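Local coordinates for glcnac-alpha-1,4-gal-releasing endo-beta-galactosidase (Clostridium perfringens, PDB 1UPS), which probably hydrolyses O-glycosidic bonds as a calcium-binding family 16 glycoside hydrolase, an endo-beta-galactosidase that releases GlcNAc-alpha-1,4-Gal, at residues 52-66 / 82-96. Numbering follows the deposited sequence.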
ATOM      1  N   TYR A  52      21.727  -2.108  -8.739  1.00 12.94           N
ATOM      2  CA  TYR A  52      20.525  -2.877  -8.475  1.00 12.39           C
ATOM      3  C   TYR A  52      20.948  -4.256  -7.924  1.00 12.18           C
ATOM      4  O   TYR A  52      21.604  -5.018  -8.627  1.00 11.93           O
ATOM      5  CB  TYR A  52      19.710  -3.003  -9.785  1.00 12.51           C
ATOM      6  CG  TYR A  52      18.391  -3.758  -9.660  1.00 12.81           C
ATOM      7  CD1 TYR A  52      17.669  -3.761  -8.461  1.00 11.55           C
ATOM      8  CD2 TYR A  52      17.865  -4.457 -10.752  1.00 14.70           C
ATOM      9  CE1 TYR A  52      16.443  -4.479  -8.349  1.00 12.68           C
ATOM     10  CE2 TYR A  52      16.649  -5.160 -10.662  1.00 16.06           C
ATOM     11  CZ  TYR A  52      15.950  -5.165  -9.456  1.00 14.90           C
ATOM     12  OH  TYR A  52      14.772  -5.881  -9.371  1.00 15.77           O
ATOM     13  N   LEU A  53      20.600  -4.558  -6.666  1.00 11.21           N
ATOM     14  CA  LEU A  53      20.882  -5.889  -6.054  1.00 11.96           C
ATOM     15  C   LEU A  53      22.187  -6.553  -6.551  1.00 11.80           C
ATOM     16  O   LEU A  53      22.169  -7.689  -7.039  1.00 11.20           O
ATOM     17  CB  LEU A  53      19.690  -6.845  -6.233  1.00 11.76           C
ATOM     18  CG  LEU A  53      18.347  -6.328  -5.701  1.00 12.86           C
ATOM     19  CD1 LEU A  53      17.184  -7.215  -6.184  1.00 13.76           C
ATOM     20  CD2 LEU A  53      18.359  -6.233  -4.167  1.00 13.11           C
ATOM     21  N   PRO A  54      23.312  -5.843  -6.424  1.00 11.81           N
ATOM     22  CA  PRO A  54      24.567  -6.281  -7.066  1.00 12.08           C
ATOM     23  C   PRO A  54      25.129  -7.615  -6.552  1.00 12.57           C
ATOM     24  O   PRO A  54      25.922  -8.241  -7.264  1.00 12.69           O
ATOM     25  CB  PRO A  54      25.526  -5.120  -6.801  1.00 12.66           C
ATOM     26  CG  PRO A  54      24.982  -4.438  -5.555  1.00 12.15           C
ATOM     27  CD  PRO A  54      23.475  -4.568  -5.697  1.00 11.79           C
ATOM     28  N   HIS A  55      24.704  -8.058  -5.371  1.00 11.82           N
ATOM     29  CA  HIS A  55      25.133  -9.360  -4.835  1.00 12.75           C
ATOM     30  C   HIS A  55      24.674 -10.566  -5.667  1.00 12.93           C
ATOM     31  O   HIS A  55      25.239 -11.666  -5.521  1.00 13.68           O
ATOM     32  CB  HIS A  55      24.658  -9.526  -3.393  1.00 11.92           C
ATOM     33  CG  HIS A  55      23.196  -9.269  -3.210  1.00 11.77           C
ATOM     34  ND1 HIS A  55      22.661  -8.001  -3.214  1.00 11.97           N
ATOM     35  CD2 HIS A  55      22.156 -10.119  -3.042  1.00 11.24           C
ATOM     36  CE1 HIS A  55      21.354  -8.074  -3.036  1.00 10.85           C
ATOM     37  NE2 HIS A  55      21.019  -9.348  -2.927  1.00 11.03           N
ATOM     38  N   TRP A  56      23.669 -10.389  -6.534  1.00 12.95           N
ATOM     39  CA  TRP A  56      23.211 -11.513  -7.374  1.00 13.25           C
ATOM     40  C   TRP A  56      24.063 -11.720  -8.628  1.00 14.71           C
ATOM     41  O   TRP A  56      23.967 -12.757  -9.265  1.00 15.79           O
ATOM     42  CB  TRP A  56      21.732 -11.400  -7.776  1.00 13.20           C
ATOM     43  CG  TRP A  56      20.785 -11.387  -6.603  1.00 12.21           C
ATOM     44  CD1 TRP A  56      19.763 -10.499  -6.384  1.00 12.81           C
ATOM     45  CD2 TRP A  56      20.777 -12.295  -5.492  1.00 11.84           C
ATOM     46  NE1 TRP A  56      19.125 -10.798  -5.204  1.00 12.81           N
ATOM     47  CE2 TRP A  56      19.724 -11.895  -4.632  1.00 11.74           C
ATOM     48  CE3 TRP A  56      21.563 -13.411  -5.126  1.00 12.81           C
ATOM     49  CZ2 TRP A  56      19.444 -12.548  -3.421  1.00 10.98           C
ATOM     50  CZ3 TRP A  56      21.276 -14.083  -3.931  1.00 12.80           C
ATOM     51  CH2 TRP A  56      20.222 -13.636  -3.080  1.00 10.98           C
ATOM     52  N   CYS A  57      24.909 -10.753  -8.967  1.00 15.66           N
ATOM     53  CA  CYS A  57      25.533 -10.732 -10.285  1.00 17.09           C
ATOM     54  C   CYS A  57      27.036 -10.971 -10.185  1.00 19.15           C
ATOM     55  O   CYS A  57      27.721 -10.304  -9.405  1.00 19.79           O
ATOM     56  CB  CYS A  57      25.236  -9.391 -10.952  1.00 16.91           C
ATOM     57  SG  CYS A  57      23.535  -8.817 -10.664  0.50 15.91           S
ATOM     58  N   LYS A  58      27.552 -11.921 -10.963  1.00 20.81           N
ATOM     59  CA  LYS A  58      28.972 -12.277 -10.873  1.00 22.23           C
ATOM     60  C   LYS A  58      29.822 -11.019 -11.073  1.00 23.04           C
ATOM     61  O   LYS A  58      30.679 -10.699 -10.223  1.00 24.53           O
ATOM     62  CB  LYS A  58      29.343 -13.377 -11.878  1.00 22.67           C
ATOM     63  N   ASP A  59      29.555 -10.301 -12.158  1.00 23.07           N
ATOM     64  CA  ASP A  59      30.069  -8.940 -12.330  1.00 24.08           C
ATOM     65  C   ASP A  59      28.987  -7.884 -12.075  1.00 22.40           C
ATOM     66  O   ASP A  59      28.095  -7.649 -12.912  1.00 23.86           O
ATOM     67  CB  ASP A  59      30.732  -8.708 -13.696  1.00 24.56           C
ATOM     68  CG  ASP A  59      30.914  -7.209 -14.012  1.00 28.70           C
ATOM     69  OD1 ASP A  59      30.493  -6.777 -15.127  1.00 33.01           O
ATOM     70  OD2 ASP A  59      31.431  -6.390 -13.198  1.00 27.64           O
ATOM     71  N   PRO A  60      29.101  -7.216 -10.933  1.00 20.49           N
ATOM     72  CA  PRO A  60      28.110  -6.225 -10.508  1.00 19.17           C
ATOM     73  C   PRO A  60      28.095  -4.928 -11.326  1.00 17.94           C
ATOM     74  O   PRO A  60      27.135  -4.180 -11.197  1.00 15.90           O
ATOM     75  CB  PRO A  60      28.510  -5.946  -9.056  1.00 19.29           C
ATOM     76  CG  PRO A  60      29.973  -6.209  -9.032  1.00 20.21           C
ATOM     77  CD  PRO A  60      30.190  -7.364  -9.946  1.00 19.82           C
ATOM     78  N   GLU A  61      29.098  -4.672 -12.171  1.00 17.30           N
ATOM     79  CA  GLU A  61      29.061  -3.459 -12.981  1.00 17.70           C
ATOM     80  C   GLU A  61      27.881  -3.434 -13.960  1.00 16.82           C
ATOM     81  O   GLU A  61      27.409  -2.350 -14.316  1.00 16.92           O
ATOM     82  CB  GLU A  61      30.379  -3.214 -13.733  1.00 18.50           C
ATOM     83  CG  GLU A  61      31.511  -2.583 -12.916  1.00 22.52           C
ATOM     84  CD  GLU A  61      31.062  -1.645 -11.798  1.00 26.10           C
ATOM     85  OE1 GLU A  61      30.533  -0.547 -12.075  1.00 27.52           O
ATOM     86  OE2 GLU A  61      31.284  -2.000 -10.619  1.00 30.65           O
ATOM     87  N   SER A  62      27.406  -4.613 -14.378  1.00 16.07           N
ATOM     88  CA  SER A  62      26.207  -4.718 -15.238  1.00 15.07           C
ATOM     89  C   SER A  62      24.968  -4.101 -14.579  1.00 14.11           C
ATOM     90  O   SER A  62      24.053  -3.644 -15.268  1.00 12.95           O
ATOM     91  CB  SER A  62      25.926  -6.185 -15.674  1.00 15.92           C
ATOM     92  OG  SER A  62      25.670  -7.109 -14.591  1.00 17.64           O
ATOM     93  N   ALA A  63      24.967  -4.078 -13.244  1.00 12.64           N
ATOM     94  CA  ALA A  63      23.801  -3.694 -12.462  1.00 12.08           C
ATOM     95  C   ALA A  63      23.770  -2.194 -12.153  1.00 11.71           C
ATOM     96  O   ALA A  63      22.878  -1.713 -11.461  1.00 11.52           O
ATOM     97  CB  ALA A  63      23.740  -4.529 -11.172  1.00 11.95           C
ATOM     98  N   LYS A  64      24.740  -1.449 -12.674  1.00 12.14           N
ATOM     99  CA  LYS A  64      24.785   0.011 -12.448  1.00 12.51           C
ATOM    100  C   LYS A  64      23.636   0.762 -13.141  1.00 12.04           C
ATOM    101  O   LYS A  64      23.297   0.472 -14.292  1.00 11.63           O
ATOM    102  CB  LYS A  64      26.134   0.602 -12.887  1.00 13.50           C
ATOM    103  CG  LYS A  64      26.358   2.036 -12.341  1.00 17.42           C
ATOM    104  CD  LYS A  64      27.822   2.445 -12.283  1.00 24.04           C
ATOM    105  CE  LYS A  64      27.978   3.835 -11.627  1.00 26.17           C
ATOM    106  NZ  LYS A  64      28.367   3.764 -10.166  1.00 28.10           N
ATOM    107  N   ALA A  65      23.082   1.753 -12.437  1.00 11.25           N
ATOM    108  CA  ALA A  65      21.971   2.558 -12.930  1.00 11.18           C
ATOM    109  C   ALA A  65      22.449   3.665 -13.847  1.00 11.31           C
ATOM    110  O   ALA A  65      23.576   4.154 -13.703  1.00 11.19           O
ATOM    111  CB  ALA A  65      21.211   3.178 -11.760  1.00 11.22           C
ATOM    112  N   ASN A  66      21.584   4.057 -14.781  1.00 10.78           N
ATOM    113  CA  ASN A  66      21.740   5.329 -15.464  1.00 11.69           C
ATOM    114  C   ASN A  66      20.715   6.300 -14.935  1.00 11.59           C
ATOM    115  O   ASN A  66      19.587   5.923 -14.673  1.00 10.92           O
ATOM    116  CB  ASN A  66      21.639   5.174 -16.976  1.00 11.62           C
ATOM    117  CG  ASN A  66      22.813   4.392 -17.530  1.00 14.52           C
ATOM    118  OD1 ASN A  66      23.988   4.757 -17.315  1.00 14.28           O
ATOM    119  ND2 ASN A  66      22.513   3.296 -18.221  1.00 15.11           N
ATOM    120  N   GLN A  82      21.123   0.163 -23.474  1.00  9.81           N
ATOM    121  CA  GLN A  82      21.470  -0.321 -22.134  1.00 10.50           C
ATOM    122  C   GLN A  82      21.481  -1.853 -22.102  1.00 10.79           C
ATOM    123  O   GLN A  82      20.643  -2.492 -22.749  1.00 10.95           O
ATOM    124  CB  GLN A  82      20.490   0.256 -21.097  1.00 10.55           C
ATOM    125  CG  GLN A  82      20.835  -0.060 -19.650  1.00 10.37           C
ATOM    126  CD  GLN A  82      20.140   0.870 -18.687  1.00 11.78           C
ATOM    127  OE1 GLN A  82      19.992   2.068 -18.978  1.00 11.74           O
ATOM    128  NE2 GLN A  82      19.731   0.340 -17.536  1.00  9.73           N
ATOM    129  N   LYS A  83      22.437  -2.444 -21.379  1.00 10.39           N
ATOM    130  CA  LYS A  83      22.499  -3.920 -21.293  1.00 10.96           C
ATOM    131  C   LYS A  83      21.664  -4.454 -20.141  1.00  9.95           C
ATOM    132  O   LYS A  83      21.381  -3.707 -19.196  1.00 10.20           O
ATOM    133  CB  LYS A  83      23.949  -4.383 -21.134  1.00 10.71           C
ATOM    134  CG  LYS A  83      24.828  -3.962 -22.304  1.00 14.16           C
ATOM    135  CD  LYS A  83      26.154  -4.733 -22.250  1.00 20.78           C
ATOM    136  CE  LYS A  83      26.790  -4.868 -23.620  1.00 24.33           C
ATOM    137  NZ  LYS A  83      27.236  -3.542 -24.142  1.00 27.95           N
ATOM    138  N   PRO A  84      21.278  -5.739 -20.177  1.00  9.38           N
ATOM    139  CA  PRO A  84      20.545  -6.319 -19.036  1.00  9.03           C
ATOM    140  C   PRO A  84      21.309  -6.152 -17.720  1.00  9.36           C
ATOM    141  O   PRO A  84      22.555  -6.219 -17.746  1.00  8.50           O
ATOM    142  CB  PRO A  84      20.414  -7.813 -19.396  1.00  9.55           C
ATOM    143  CG  PRO A  84      20.527  -7.855 -20.921  1.00  9.84           C
ATOM    144  CD  PRO A  84      21.446  -6.688 -21.295  1.00  9.26           C
ATOM    145  N   TRP A  85      20.592  -5.969 -16.603  1.00  9.53           N
ATOM    146  CA  TRP A  85      21.256  -5.666 -15.331  1.00 10.16           C
ATOM    147  C   TRP A  85      21.990  -6.884 -14.742  1.00 11.00           C
ATOM    148  O   TRP A  85      23.015  -6.730 -14.084  1.00  9.88           O
ATOM    149  CB  TRP A  85      20.283  -5.032 -14.320  1.00 10.92           C
ATOM    150  CG  TRP A  85      19.338  -6.007 -13.721  1.00 11.42           C
ATOM    151  CD1 TRP A  85      18.146  -6.440 -14.250  1.00 13.29           C
ATOM    152  CD2 TRP A  85      19.498  -6.694 -12.474  1.00 13.59           C
ATOM    153  NE1 TRP A  85      17.559  -7.357 -13.405  1.00 14.38           N
ATOM    154  CE2 TRP A  85      18.363  -7.528 -12.304  1.00 14.97           C
ATOM    155  CE3 TRP A  85      20.471  -6.665 -11.461  1.00 16.15           C
ATOM    156  CZ2 TRP A  85      18.179  -8.339 -11.175  1.00 16.11           C
ATOM    157  CZ3 TRP A  85      20.291  -7.474 -10.334  1.00 18.37           C
ATOM    158  CH2 TRP A  85      19.155  -8.308 -10.211  1.00 19.02           C
ATOM    159  N   CYS A  86      21.500  -8.091 -15.024  1.00 11.15           N
ATOM    160  CA  CYS A  86      22.055  -9.309 -14.399  1.00 13.54           C
ATOM    161  C   CYS A  86      21.620 -10.533 -15.231  1.00 14.36           C
ATOM    162  O   CYS A  86      20.761 -11.288 -14.767  1.00 14.86           O
ATOM    163  CB  CYS A  86      21.451  -9.408 -12.978  1.00 13.82           C
ATOM    164  SG  CYS A  86      22.338 -10.205 -11.593  0.50 16.06           S
ATOM    165  N   PRO A  87      22.179 -10.716 -16.433  1.00 15.94           N
ATOM    166  CA  PRO A  87      21.645 -11.695 -17.404  1.00 16.43           C
ATOM    167  C   PRO A  87      21.608 -13.140 -16.881  1.00 17.69           C
ATOM    168  O   PRO A  87      20.752 -13.928 -17.297  1.00 16.40           O
ATOM    169  CB  PRO A  87      22.607 -11.601 -18.595  1.00 17.95           C
ATOM    170  CG  PRO A  87      23.435 -10.376 -18.393  1.00 17.68           C
ATOM    171  CD  PRO A  87      23.353  -9.992 -16.965  1.00 15.76           C
ATOM    172  N   GLU A  88      22.522 -13.482 -15.974  1.00 18.36           N
ATOM    173  CA  GLU A  88      22.587 -14.873 -15.503  1.00 19.29           C
ATOM    174  C   GLU A  88      21.448 -15.261 -14.545  1.00 19.41           C
ATOM    175  O   GLU A  88      21.149 -16.465 -14.408  1.00 20.09           O
ATOM    176  CB  GLU A  88      23.976 -15.196 -14.930  1.00 19.46           C
ATOM    177  CG  GLU A  88      24.271 -14.496 -13.622  1.00 20.30           C
ATOM    178  N   HIS A  89      20.824 -14.267 -13.900  1.00 19.07           N
ATOM    179  CA  HIS A  89      19.657 -14.483 -13.019  1.00 19.15           C
ATOM    180  C   HIS A  89      18.362 -13.952 -13.551  1.00 18.91           C
ATOM    181  O   HIS A  89      17.302 -14.519 -13.274  1.00 21.28           O
ATOM    182  CB  HIS A  89      19.873 -13.915 -11.592  1.00 19.94           C
ATOM    183  CG  HIS A  89      20.915 -14.657 -10.821  1.00 22.16           C
ATOM    184  ND1 HIS A  89      20.855 -16.020 -10.621  1.00 23.42           N
ATOM    185  CD2 HIS A  89      22.091 -14.248 -10.290  1.00 23.99           C
ATOM    186  CE1 HIS A  89      21.935 -16.417  -9.972  1.00 24.97           C
ATOM    187  NE2 HIS A  89      22.702 -15.361  -9.758  1.00 25.97           N
ATOM    188  N   ASP A  90      18.404 -12.819 -14.252  1.00 16.46           N
ATOM    189  CA  ASP A  90      17.151 -12.175 -14.621  1.00 14.77           C
ATOM    190  C   ASP A  90      16.938 -12.074 -16.124  1.00 13.68           C
ATOM    191  O   ASP A  90      16.083 -11.295 -16.567  1.00 13.73           O
ATOM    192  CB  ASP A  90      17.035 -10.789 -13.961  1.00 14.64           C
ATOM    193  CG  ASP A  90      15.598 -10.386 -13.679  1.00 17.07           C
ATOM    194  OD1 ASP A  90      15.349  -9.184 -13.483  1.00 14.99           O
ATOM    195  OD2 ASP A  90      14.645 -11.213 -13.648  1.00 17.70           O
ATOM    196  N   GLY A  91      17.701 -12.842 -16.899  1.00 11.98           N
ATOM    197  CA  GLY A  91      17.554 -12.840 -18.352  1.00 11.43           C
ATOM    198  C   GLY A  91      17.826 -11.454 -18.915  1.00 10.65           C
ATOM    199  O   GLY A  91      18.721 -10.748 -18.433  1.00 10.17           O
ATOM    200  N   THR A  92      17.033 -11.027 -19.890  1.00  9.20           N
ATOM    201  CA  THR A  92      17.350  -9.772 -20.555  1.00  8.78           C
ATOM    202  C   THR A  92      16.565  -8.575 -20.002  1.00  9.37           C
ATOM    203  O   THR A  92      16.392  -7.572 -20.691  1.00  8.80           O
ATOM    204  CB  THR A  92      17.212  -9.890 -22.094  1.00  8.75           C
ATOM    205  OG1 THR A  92      15.919 -10.429 -22.449  1.00  9.29           O
ATOM    206  CG2 THR A  92      18.214 -10.916 -22.647  1.00  8.18           C
ATOM    207  N   VAL A  93      16.126  -8.672 -18.751  1.00  9.38           N
ATOM    208  CA  VAL A  93      15.469  -7.524 -18.091  1.00 10.07           C
ATOM    209  C   VAL A  93      16.465  -6.365 -17.958  1.00 10.18           C
ATOM    210  O   VAL A  93      17.620  -6.566 -17.574  1.00 10.53           O
ATOM    211  CB  VAL A  93      14.986  -7.900 -16.669  1.00 10.36           C
ATOM    212  CG1 VAL A  93      14.500  -6.656 -15.889  1.00 11.15           C
ATOM    213  CG2 VAL A  93      13.866  -8.976 -16.716  1.00 11.49           C
ATOM    214  N   ARG A  94      16.019  -5.157 -18.265  1.00 10.90           N
ATOM    215  CA  ARG A  94      16.851  -3.984 -18.051  1.00 11.02           C
ATOM    216  C   ARG A  94      16.252  -3.165 -16.935  1.00 10.52           C
ATOM    217  O   ARG A  94      15.029  -3.083 -16.828  1.00 11.86           O
ATOM    218  CB  ARG A  94      16.952  -3.200 -19.339  1.00 11.85           C
ATOM    219  CG  ARG A  94      17.703  -4.075 -20.388  1.00 14.26           C
ATOM    220  CD  ARG A  94      17.954  -3.391 -21.654  1.00 14.85           C
ATOM    221  NE  ARG A  94      16.832  -3.454 -22.587  1.00 13.17           N
ATOM    222  CZ  ARG A  94      16.876  -2.843 -23.758  1.00 14.17           C
ATOM    223  NH1 ARG A  94      15.867  -2.916 -24.609  1.00 11.71           N
ATOM    224  NH2 ARG A  94      17.969  -2.147 -24.080  1.00 14.57           N
ATOM    225  N   SER A  95      17.100  -2.574 -16.100  1.00  9.25           N
ATOM    226  CA  SER A  95      16.603  -1.734 -15.003  1.00  9.60           C
ATOM    227  C   SER A  95      17.671  -0.734 -14.599  1.00  9.62           C
ATOM    228  O   SER A  95      18.858  -1.067 -14.613  1.00  9.96           O
ATOM    229  CB  SER A  95      16.184  -2.591 -13.782  1.00  9.72           C
ATOM    230  OG  SER A  95      15.715  -1.778 -12.683  1.00 10.43           O
ATOM    231  N   SER A  96      17.242   0.481 -14.252  1.00  9.75           N
ATOM    232  CA  SER A  96      18.118   1.456 -13.617  1.00 10.10           C
ATOM    233  C   SER A  96      17.592   1.681 -12.204  1.00  9.81           C
ATOM    234  O   SER A  96      16.468   2.187 -12.020  1.00 10.31           O
ATOM    235  CB  SER A  96      18.122   2.780 -14.382  1.00  9.43           C
ATOM    236  OG  SER A  96      18.937   2.692 -15.544  1.00 10.08           O
TER
HETATM  237  O   HOH W   1      14.001  -8.203 -11.161  1.00 32.31           O
HETATM  238  O   HOH W   2      23.882  -2.954 -17.795  1.00 22.00           O
HETATM  239  O   HOH W   3      20.484  -0.454 -12.250  1.00 13.17           O
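Tyr52 sets CD2 over the centre of the Trp85 indole, 3.2 Å above its plane. The rings are tilted at 44°, so this is an oblique aromatic contact, neither a parallel stack nor a T. With chi1 at -178°, CG of Tyr52 points away from the backbone N and the ring swings across the indole toward Ser95 CB. Its hydroxyl hydrogen-bonds to Tyr253 of strand 246-254 and to a water also held by Asp90 OD1. That same carboxylate oxygen accepts from Trp85 NE1 at 2.9 Å, in the ring plane, which, with the covered faces, limits the rotation of the indole. Leu53 O lies at the indole edge. Cys57 SG is joined to Cys86 SG at 2.1 Å and also touches Trp85 CZ3 at 3.5 Å, while Cys86 CB covers the indole face opposite Tyr52. Ser62 OG lies 2.7 Å from Trp85 O, with Asp59 O as a competing acceptor, and Ala63 CB closes on the indole edge. Further along, the backbone N of Asn66 donates to Ser96 OG (3.1 Å, 165°), an oxygen also hydrogen-bonded to Tyr77 O and Gln82 NE2. Asn66 ND2 meets Gln82 OE1 at 2.9 Å; OE1 lies in the Asn66 amide plane, but the two amides are steeply inclined, and OE1 also accepts from Thr79 N. Disulfide and indole packing thus carry one end, before strand 94-99, outermost in its GH16 sandwich sheet; polar bonds to shared acceptors carry the Asn66 end.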